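Local coordinates for periplasmic cell division protein (SufI) (Aquifex aeolicus, PDB 6SYY) that probably acts as a laccase-like multicopper oxidase, passing electrons from a mononuclear copper to a trinuclear copper cluster where dioxygen is reduced, at residues 117-122 with 142-147; 130-135 with 159-164; 269-274 with 319-324. One frame throughout, in Å; residues are numbered along the deposited sequence.

Contact 1 of 3, residues 117-122 with 142-147. With CU (copper (II) ion), chain E; O (oxygen atom), chain F.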
# COMPACT_ATOMS: atom_id res chain seq x y z
N ILE A 117 -10.35 -0.61 -10.71
CA ILE A 117 -9.05 -0.24 -10.17
C ILE A 117 -9.26 0.81 -9.09
O ILE A 117 -9.93 1.82 -9.32
CB ILE A 117 -8.11 0.29 -11.26
CG1 ILE A 117 -8.03 -0.69 -12.44
CG2 ILE A 117 -6.72 0.53 -10.69
CD1 ILE A 117 -7.15 -0.20 -13.56
N HIS A 118 -8.68 0.58 -7.92
CA HIS A 118 -8.62 1.59 -6.88
C HIS A 118 -7.24 2.25 -6.89
O HIS A 118 -6.22 1.56 -6.91
CB HIS A 118 -8.90 0.98 -5.51
CG HIS A 118 -8.70 1.94 -4.38
ND1 HIS A 118 -9.25 3.20 -4.37
CD2 HIS A 118 -8.01 1.82 -3.22
CE1 HIS A 118 -8.91 3.83 -3.26
NE2 HIS A 118 -8.16 3.01 -2.54
N TRP A 119 -7.23 3.58 -6.88
CA TRP A 119 -5.98 4.34 -6.78
C TRP A 119 -5.72 4.61 -5.30
O TRP A 119 -6.02 5.68 -4.76
CB TRP A 119 -6.07 5.63 -7.59
CG TRP A 119 -6.74 5.46 -8.92
CD1 TRP A 119 -7.97 5.92 -9.28
CD2 TRP A 119 -6.22 4.76 -10.05
NE1 TRP A 119 -8.25 5.55 -10.58
CE2 TRP A 119 -7.19 4.84 -11.07
CE3 TRP A 119 -5.03 4.07 -10.31
CZ2 TRP A 119 -7.01 4.26 -12.32
CZ3 TRP A 119 -4.85 3.49 -11.56
CH2 TRP A 119 -5.83 3.59 -12.55
N HIS A 120 -5.15 3.60 -4.64
CA HIS A 120 -5.01 3.60 -3.19
C HIS A 120 -4.15 4.76 -2.73
O HIS A 120 -2.99 4.89 -3.15
CB HIS A 120 -4.43 2.26 -2.74
CG HIS A 120 -4.31 2.10 -1.25
ND1 HIS A 120 -4.61 0.92 -0.61
CD2 HIS A 120 -3.89 2.95 -0.28
CE1 HIS A 120 -4.40 1.05 0.69
NE2 HIS A 120 -3.95 2.28 0.91
N GLY A 121 -4.71 5.60 -1.87
CA GLY A 121 -4.03 6.76 -1.34
C GLY A 121 -4.37 8.07 -2.02
O GLY A 121 -4.01 9.13 -1.50
N PHE A 122 -5.07 8.03 -3.16
CA PHE A 122 -5.39 9.25 -3.88
C PHE A 122 -6.50 10.03 -3.19
O PHE A 122 -7.46 9.45 -2.66
CB PHE A 122 -5.83 8.92 -5.32
CG PHE A 122 -4.69 8.66 -6.27
CD1 PHE A 122 -3.45 8.23 -5.81
CD2 PHE A 122 -4.86 8.85 -7.63
CE1 PHE A 122 -2.41 7.99 -6.69
CE2 PHE A 122 -3.82 8.62 -8.52
CZ PHE A 122 -2.60 8.18 -8.05
N TYR A 142 -14.44 0.93 -17.61
CA TYR A 142 -14.79 2.05 -16.74
C TYR A 142 -13.89 3.23 -17.08
O TYR A 142 -12.67 3.16 -16.89
CB TYR A 142 -14.67 1.70 -15.26
CG TYR A 142 -15.22 2.82 -14.40
CD1 TYR A 142 -16.59 3.00 -14.27
CD2 TYR A 142 -14.37 3.71 -13.76
CE1 TYR A 142 -17.10 4.03 -13.50
CE2 TYR A 142 -14.87 4.74 -12.99
CZ TYR A 142 -16.24 4.89 -12.86
OH TYR A 142 -16.74 5.92 -12.10
N SER A 143 -14.50 4.30 -17.58
CA SER A 143 -13.80 5.54 -17.87
C SER A 143 -13.82 6.41 -16.62
O SER A 143 -14.88 6.92 -16.24
CB SER A 143 -14.44 6.25 -19.05
OG SER A 143 -13.95 7.57 -19.16
N TYR A 144 -12.68 6.55 -15.98
CA TYR A 144 -12.57 7.42 -14.82
C TYR A 144 -12.66 8.87 -15.27
O TYR A 144 -11.84 9.30 -16.09
CB TYR A 144 -11.26 7.18 -14.08
CG TYR A 144 -11.14 5.81 -13.47
CD1 TYR A 144 -10.73 4.72 -14.23
CD2 TYR A 144 -11.41 5.61 -12.13
CE1 TYR A 144 -10.62 3.47 -13.67
CE2 TYR A 144 -11.30 4.36 -11.56
CZ TYR A 144 -10.90 3.29 -12.33
OH TYR A 144 -10.78 2.05 -11.76
N PRO A 145 -13.62 9.65 -14.78
CA PRO A 145 -13.63 11.09 -15.08
C PRO A 145 -12.29 11.73 -14.73
O PRO A 145 -11.65 11.36 -13.75
CB PRO A 145 -14.77 11.62 -14.21
CG PRO A 145 -15.66 10.45 -13.98
CD PRO A 145 -14.77 9.25 -13.95
N ASP A 146 -11.87 12.68 -15.57
CA ASP A 146 -10.64 13.41 -15.32
C ASP A 146 -10.62 13.97 -13.91
O ASP A 146 -11.65 14.40 -13.38
CB ASP A 146 -10.48 14.55 -16.33
CG ASP A 146 -10.12 14.07 -17.72
OD1 ASP A 146 -10.00 12.84 -17.91
OD2 ASP A 146 -9.96 14.92 -18.62
N PHE A 147 -9.44 13.96 -13.29
CA PHE A 147 -9.25 14.70 -12.05
C PHE A 147 -7.79 15.10 -11.94
O PHE A 147 -6.92 14.58 -12.66
CB PHE A 147 -9.71 13.90 -10.82
CG PHE A 147 -8.92 12.66 -10.56
CD1 PHE A 147 -9.17 11.50 -11.27
CD2 PHE A 147 -7.94 12.64 -9.58
CE1 PHE A 147 -8.44 10.34 -11.02
CE2 PHE A 147 -7.21 11.49 -9.32
CZ PHE A 147 -7.46 10.34 -10.05
CU CU E . -5.52 -0.72 -1.22
O O F . -7.87 -0.35 -0.76

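Contact 2 of 3, residues 130-135 with 159-164. With CU (copper (II) ion), chain E; CU (copper (II) ion), chain C; O (oxygen atom), chain F.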
# COMPACT_ATOMS: atom_id res chain seq x y z
N GLY A 130 -12.49 4.43 -7.71
CA GLY A 130 -12.50 2.99 -7.81
C GLY A 130 -13.31 2.33 -6.72
O GLY A 130 -12.84 1.42 -6.04
N HIS A 131 -14.55 2.78 -6.55
CA HIS A 131 -15.45 2.22 -5.56
C HIS A 131 -16.12 0.97 -6.12
O HIS A 131 -16.38 0.87 -7.32
CB HIS A 131 -16.50 3.26 -5.18
CG HIS A 131 -17.32 2.89 -3.98
ND1 HIS A 131 -18.36 1.99 -4.04
CD2 HIS A 131 -17.25 3.30 -2.69
CE1 HIS A 131 -18.90 1.85 -2.84
NE2 HIS A 131 -18.24 2.64 -2.00
N PRO A 132 -16.41 -0.02 -5.26
CA PRO A 132 -17.02 -1.27 -5.75
C PRO A 132 -18.34 -1.07 -6.48
O PRO A 132 -18.68 -1.88 -7.35
CB PRO A 132 -17.21 -2.09 -4.48
CG PRO A 132 -16.21 -1.57 -3.53
CD PRO A 132 -16.06 -0.11 -3.83
N TYR A 133 -19.10 -0.01 -6.16
CA TYR A 133 -20.36 0.24 -6.86
C TYR A 133 -20.16 0.39 -8.36
O TYR A 133 -21.06 0.08 -9.14
CB TYR A 133 -21.05 1.49 -6.32
CG TYR A 133 -21.54 1.40 -4.89
CD1 TYR A 133 -21.71 0.17 -4.27
CD2 TYR A 133 -21.83 2.55 -4.17
CE1 TYR A 133 -22.15 0.09 -2.96
CE2 TYR A 133 -22.28 2.48 -2.86
CZ TYR A 133 -22.43 1.24 -2.26
OH TYR A 133 -22.87 1.16 -0.96
N TYR A 134 -18.98 0.86 -8.78
CA TYR A 134 -18.69 1.18 -10.17
C TYR A 134 -17.98 0.05 -10.90
O TYR A 134 -17.58 0.23 -12.05
CB TYR A 134 -17.86 2.46 -10.25
CG TYR A 134 -18.67 3.67 -9.91
CD1 TYR A 134 -19.61 4.17 -10.80
CD2 TYR A 134 -18.51 4.32 -8.69
CE1 TYR A 134 -20.37 5.28 -10.49
CE2 TYR A 134 -19.26 5.44 -8.38
CZ TYR A 134 -20.19 5.91 -9.28
OH TYR A 134 -20.96 7.02 -8.98
N ALA A 135 -17.79 -1.10 -10.25
CA ALA A 135 -17.13 -2.22 -10.90
C ALA A 135 -17.86 -2.58 -12.19
O ALA A 135 -19.09 -2.53 -12.27
CB ALA A 135 -17.08 -3.42 -9.96
N HIS A 159 -4.61 -1.22 -7.38
CA HIS A 159 -5.02 -2.60 -7.24
C HIS A 159 -6.54 -2.66 -7.38
O HIS A 159 -7.21 -1.63 -7.24
CB HIS A 159 -4.57 -3.18 -5.89
CG HIS A 159 -5.22 -2.54 -4.70
ND1 HIS A 159 -6.51 -2.81 -4.32
CD2 HIS A 159 -4.73 -1.66 -3.79
CE1 HIS A 159 -6.81 -2.12 -3.23
NE2 HIS A 159 -5.74 -1.41 -2.89
N PRO A 160 -7.10 -3.83 -7.68
CA PRO A 160 -8.54 -3.91 -7.89
C PRO A 160 -9.31 -3.79 -6.59
O PRO A 160 -8.81 -4.07 -5.50
CB PRO A 160 -8.74 -5.28 -8.53
CG PRO A 160 -7.58 -6.07 -8.06
CD PRO A 160 -6.44 -5.11 -7.96
N HIS A 161 -10.56 -3.36 -6.72
CA HIS A 161 -11.43 -3.23 -5.56
C HIS A 161 -12.82 -3.82 -5.78
O HIS A 161 -13.80 -3.22 -5.35
CB HIS A 161 -11.56 -1.76 -5.17
CG HIS A 161 -11.47 -1.49 -3.70
ND1 HIS A 161 -12.42 -1.94 -2.81
CD2 HIS A 161 -10.55 -0.82 -2.98
CE1 HIS A 161 -12.08 -1.55 -1.59
NE2 HIS A 161 -10.95 -0.87 -1.67
N PRO A 162 -12.97 -4.98 -6.44
CA PRO A 162 -14.32 -5.53 -6.60
C PRO A 162 -14.84 -6.12 -5.30
O PRO A 162 -14.09 -6.61 -4.45
CB PRO A 162 -14.13 -6.62 -7.66
CG PRO A 162 -12.75 -7.09 -7.45
CD PRO A 162 -11.96 -5.88 -7.03
N HIS A 163 -16.16 -6.06 -5.15
CA HIS A 163 -16.86 -6.64 -4.02
C HIS A 163 -16.54 -8.13 -3.89
O HIS A 163 -16.82 -8.91 -4.80
CB HIS A 163 -18.36 -6.42 -4.20
CG HIS A 163 -19.23 -7.16 -3.23
ND1 HIS A 163 -18.90 -7.32 -1.90
CD2 HIS A 163 -20.42 -7.77 -3.40
CE1 HIS A 163 -19.84 -8.01 -1.29
NE2 HIS A 163 -20.78 -8.30 -2.18
N GLY A 164 -15.94 -8.51 -2.76
CA GLY A 164 -15.72 -9.91 -2.43
C GLY A 164 -14.61 -10.61 -3.19
O GLY A 164 -14.26 -11.74 -2.82
CU CU E . -5.52 -0.72 -1.22
CU CU C . -9.84 0.29 -0.44
O O F . -7.87 -0.35 -0.76
O HOH W 1 -17.80 -4.70 -6.95

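Contact 3 of 3, residues 269-274 with 319-324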
# COMPACT_ATOMS: atom_id res chain seq x y z
N ASN A 269 26.40 -10.07 12.56
CA ASN A 269 25.74 -10.04 13.86
C ASN A 269 24.74 -8.90 13.93
O ASN A 269 23.54 -9.12 14.15
CB ASN A 269 26.78 -9.90 14.97
CG ASN A 269 27.73 -11.07 15.05
OD1 ASN A 269 28.94 -10.89 15.18
ND2 ASN A 269 27.18 -12.28 14.96
N GLN A 270 25.21 -7.67 13.73
CA GLN A 270 24.45 -6.49 14.09
C GLN A 270 23.33 -6.19 13.10
O GLN A 270 23.30 -6.69 11.97
CB GLN A 270 25.39 -5.29 14.20
CG GLN A 270 26.42 -5.42 15.32
CD GLN A 270 27.53 -4.39 15.23
OE1 GLN A 270 27.57 -3.58 14.30
NE2 GLN A 270 28.44 -4.41 16.21
N ARG A 271 22.38 -5.38 13.56
CA ARG A 271 21.36 -4.78 12.70
C ARG A 271 21.89 -3.46 12.15
O ARG A 271 22.35 -2.61 12.92
CB ARG A 271 20.07 -4.53 13.48
CG ARG A 271 19.36 -5.75 14.04
CD ARG A 271 18.03 -5.33 14.65
NE ARG A 271 17.19 -6.46 15.02
CZ ARG A 271 15.89 -6.36 15.27
NH1 ARG A 271 15.29 -5.18 15.19
NH2 ARG A 271 15.18 -7.43 15.61
N MET A 272 21.82 -3.30 10.84
CA MET A 272 22.26 -2.06 10.23
C MET A 272 21.21 -0.97 10.43
O MET A 272 20.01 -1.22 10.47
CB MET A 272 22.53 -2.26 8.73
CG MET A 272 23.05 -1.02 8.03
SD MET A 272 23.48 -1.35 6.32
CE MET A 272 24.69 -2.64 6.56
N ARG A 273 21.69 0.27 10.57
CA ARG A 273 20.79 1.40 10.65
C ARG A 273 20.26 1.78 9.27
O ARG A 273 20.89 1.53 8.24
CB ARG A 273 21.48 2.61 11.29
CG ARG A 273 22.76 3.09 10.58
CD ARG A 273 22.94 4.58 10.84
NE ARG A 273 24.30 5.09 10.69
CZ ARG A 273 24.95 5.19 9.54
NH1 ARG A 273 24.39 4.76 8.42
NH2 ARG A 273 26.17 5.70 9.50
N PHE A 274 19.08 2.39 9.27
CA PHE A 274 18.50 2.99 8.07
C PHE A 274 17.47 4.02 8.53
O PHE A 274 17.21 4.16 9.73
CB PHE A 274 17.91 1.94 7.13
CG PHE A 274 16.85 1.08 7.75
CD1 PHE A 274 15.51 1.31 7.48
CD2 PHE A 274 17.19 0.03 8.59
CE1 PHE A 274 14.52 0.52 8.04
CE2 PHE A 274 16.20 -0.77 9.16
CZ PHE A 274 14.87 -0.52 8.89
N TYR A 319 15.66 -8.97 6.49
CA TYR A 319 15.15 -10.08 7.28
C TYR A 319 13.83 -9.70 7.93
O TYR A 319 13.65 -8.57 8.39
CB TYR A 319 16.16 -10.48 8.35
CG TYR A 319 15.90 -11.83 8.95
CD1 TYR A 319 16.33 -12.99 8.31
CD2 TYR A 319 15.21 -11.95 10.15
CE1 TYR A 319 16.08 -14.23 8.86
CE2 TYR A 319 14.96 -13.19 10.71
CZ TYR A 319 15.40 -14.32 10.06
OH TYR A 319 15.15 -15.55 10.62
N ASN A 320 12.91 -10.67 7.97
CA ASN A 320 11.61 -10.50 8.61
C ASN A 320 11.64 -11.20 9.96
O ASN A 320 11.85 -12.42 10.02
CB ASN A 320 10.48 -11.05 7.75
CG ASN A 320 9.13 -10.91 8.42
OD1 ASN A 320 8.57 -9.81 8.48
ND2 ASN A 320 8.60 -12.01 8.93
N PHE A 321 11.44 -10.45 11.02
CA PHE A 321 11.35 -10.97 12.37
C PHE A 321 9.89 -11.19 12.75
O PHE A 321 8.99 -10.69 12.07
CB PHE A 321 12.01 -9.99 13.35
CG PHE A 321 13.51 -10.00 13.29
CD1 PHE A 321 14.24 -11.01 13.90
CD2 PHE A 321 14.19 -9.00 12.62
CE1 PHE A 321 15.62 -11.03 13.84
CE2 PHE A 321 15.57 -9.01 12.56
CZ PHE A 321 16.29 -10.02 13.17
N PRO A 322 9.62 -11.97 13.80
CA PRO A 322 8.23 -12.17 14.23
C PRO A 322 7.52 -10.85 14.50
O PRO A 322 8.01 -10.00 15.25
CB PRO A 322 8.37 -13.00 15.50
CG PRO A 322 9.63 -13.78 15.28
CD PRO A 322 10.55 -12.87 14.51
N HIS A 323 6.36 -10.66 13.86
CA HIS A 323 5.67 -9.38 13.91
C HIS A 323 4.96 -9.14 15.23
O HIS A 323 4.66 -7.99 15.55
CB HIS A 323 4.68 -9.25 12.75
CG HIS A 323 3.67 -10.35 12.69
ND1 HIS A 323 2.69 -10.52 13.65
CD2 HIS A 323 3.46 -11.33 11.77
CE1 HIS A 323 1.94 -11.55 13.33
NE2 HIS A 323 2.38 -12.06 12.20
N ASN A 324 4.67 -10.20 15.99
CA ASN A 324 4.11 -10.12 17.34
C ASN A 324 2.78 -9.36 17.38
O ASN A 324 2.40 -8.82 18.42
CB ASN A 324 5.11 -9.49 18.31
CG ASN A 324 6.36 -10.34 18.48
OD1 ASN A 324 6.30 -11.57 18.42
ND2 ASN A 324 7.50 -9.69 18.70

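Contact 1 of 3, residues 117-122 with 142-147
The Tyr144 ring is sandwiched: Trp119 NE1 stands 3.4 Å above one face, offset toward the rim, and Tyr142 CD2 covers the centre of the opposite face. Trp119 meets Tyr144 edge to face, a T-shaped pair with centroids 4.8 Å apart and planes at 61°, NE1 leading and CZ2 closing on Tyr144 CE1. Ile117 CG2 lies against a face of the indole, and Trp119 CB in turn packs on a face of Phe122. The rings of Phe122 and Phe147 touch only by their edges, CD2 to CZ at 3.9 Å. With CG anti to the carbonyl carbon (chi1 -65°), Tyr144 reaches across to strand 117-120, and its OH donates to Ile117 O at 2.6 Å, in the carbonyl plane on a lone pair. The hydroxyl also comes within 3.2 Å of Ile117 CB. On the far side of the strand His118 and His120 point to the metals: His120 ND1 binds a copper at 2.0 Å, which His159 and His510 share, and His118 binds another with His454. This His-X-His motif on strand 117-120, its histidines at the trinuclear copper cluster, is characteristic of multicopper oxidases; here Tyr144 and Trp119 pack together on the strand's other side, within the first cupredoxin domain.

Contact 2 of 3, residues 130-135 with 159-164
His161, the second histidine of a His-Pro-His motif at the trinuclear copper cluster, packs against Gly130 and Pro132 of the loop between strands 117-120 and 141-143. Pro132 CG lies 3.4 Å from His161 O, the backbone carbonyl, and Pro132 CG is 3.9 Å from His161 ND1. Gly130 O abuts His161 CB at 3.5 Å; this carbonyl is buried here and has no polar partner in the model. Farther along, a water bridges the two segments, donating to Pro132 O and accepting from His163 N at 2.8 Å. The two histidines of the motif, with Pro160 between them, serve different metals, as in the type 3 copper pair of laccases: His161 NE2 binds one copper at 2.0 Å, completed by His456 and His508, while His159 NE2 binds the other. A single oxygen atom bridges both coppers and lies in the ring plane of His159. With chi1 at 65°, the His159 ring folds back over its own chain, where ND1 donates to Pro160 O at 2.9 Å from 45° out of the carbonyl plane; this bond, together with the copper at NE2, would hold the ring's rotation. In the opposing loop His131 ND1 accepts an almost straight bond (174°) from Tyr133 N, and Leu506 of strand 503-509 packs on both Pro132 and His161.

Contact 3 of 3, residues 269-274 with 319-324
Arg271 lays its guanidinium over Phe321 in an off-centre cation-pi stack on the surface of a plastocyanin-like, cupredoxin-type beta domain. The two residues sit on strands 270-279 and 315-321, which both pair with strand 261-267 between them, and their side chains come from opposite directions to meet above it, where Ala264 touches Phe321. The tight part is small: NH2 stands 3.4 Å above the phenyl plane, displaced toward the rim, at 3.5 Å from both CD2 and CE2. The planes are 24° apart and Arg271 CZ is 4.3 Å from the ring centroid, 30° off the normal. Tyr319 CD2 covers the other face of Phe321 over its centre, making the ring the middle layer between an arginine and a tyrosine. Around this core the contact is loose. Just 88 Å² is buried between the segments, Arg271 and Phe321 are both partly exposed, and the nearest CA atoms, those of Arg271 and Tyr319, are 9.8 Å apart. A side chain extended from CG to NE carries the guanidinium across to Phe321. Its strongest polar partner is Glu292, which forms a salt bridge with NH1; that anchor and the stack together would restrain the guanidinium, while the charge of Glu292 probably offsets that of the arginine. Arg271 NE lies 3.9 Å from Phe321 CE2, farther than NH2.

How the contacts relate
From the N terminus the segments of contacts 1 and 2 alternate: 117-122, 130-135, 142-147, 159-164. Contact 1 closes a loop of 19 residues containing 130-135, and contact 2 closes one of 23 residues containing 142-147, so the two cross. Their centres are 11 Å apart, strands 117-120 and 154-160 are neighbours in one sheet, and His118 N lies 2.7 Å from His159 O, a probable hydrogen bond. Both lie in the first domain: contact 1 packs the back of strand 117-120, contact 2 the loop at the end of strand 154-160. Contact 3 follows in series, closing 44 largely strand-forming residues across the next domain, about 36 Å away between centres.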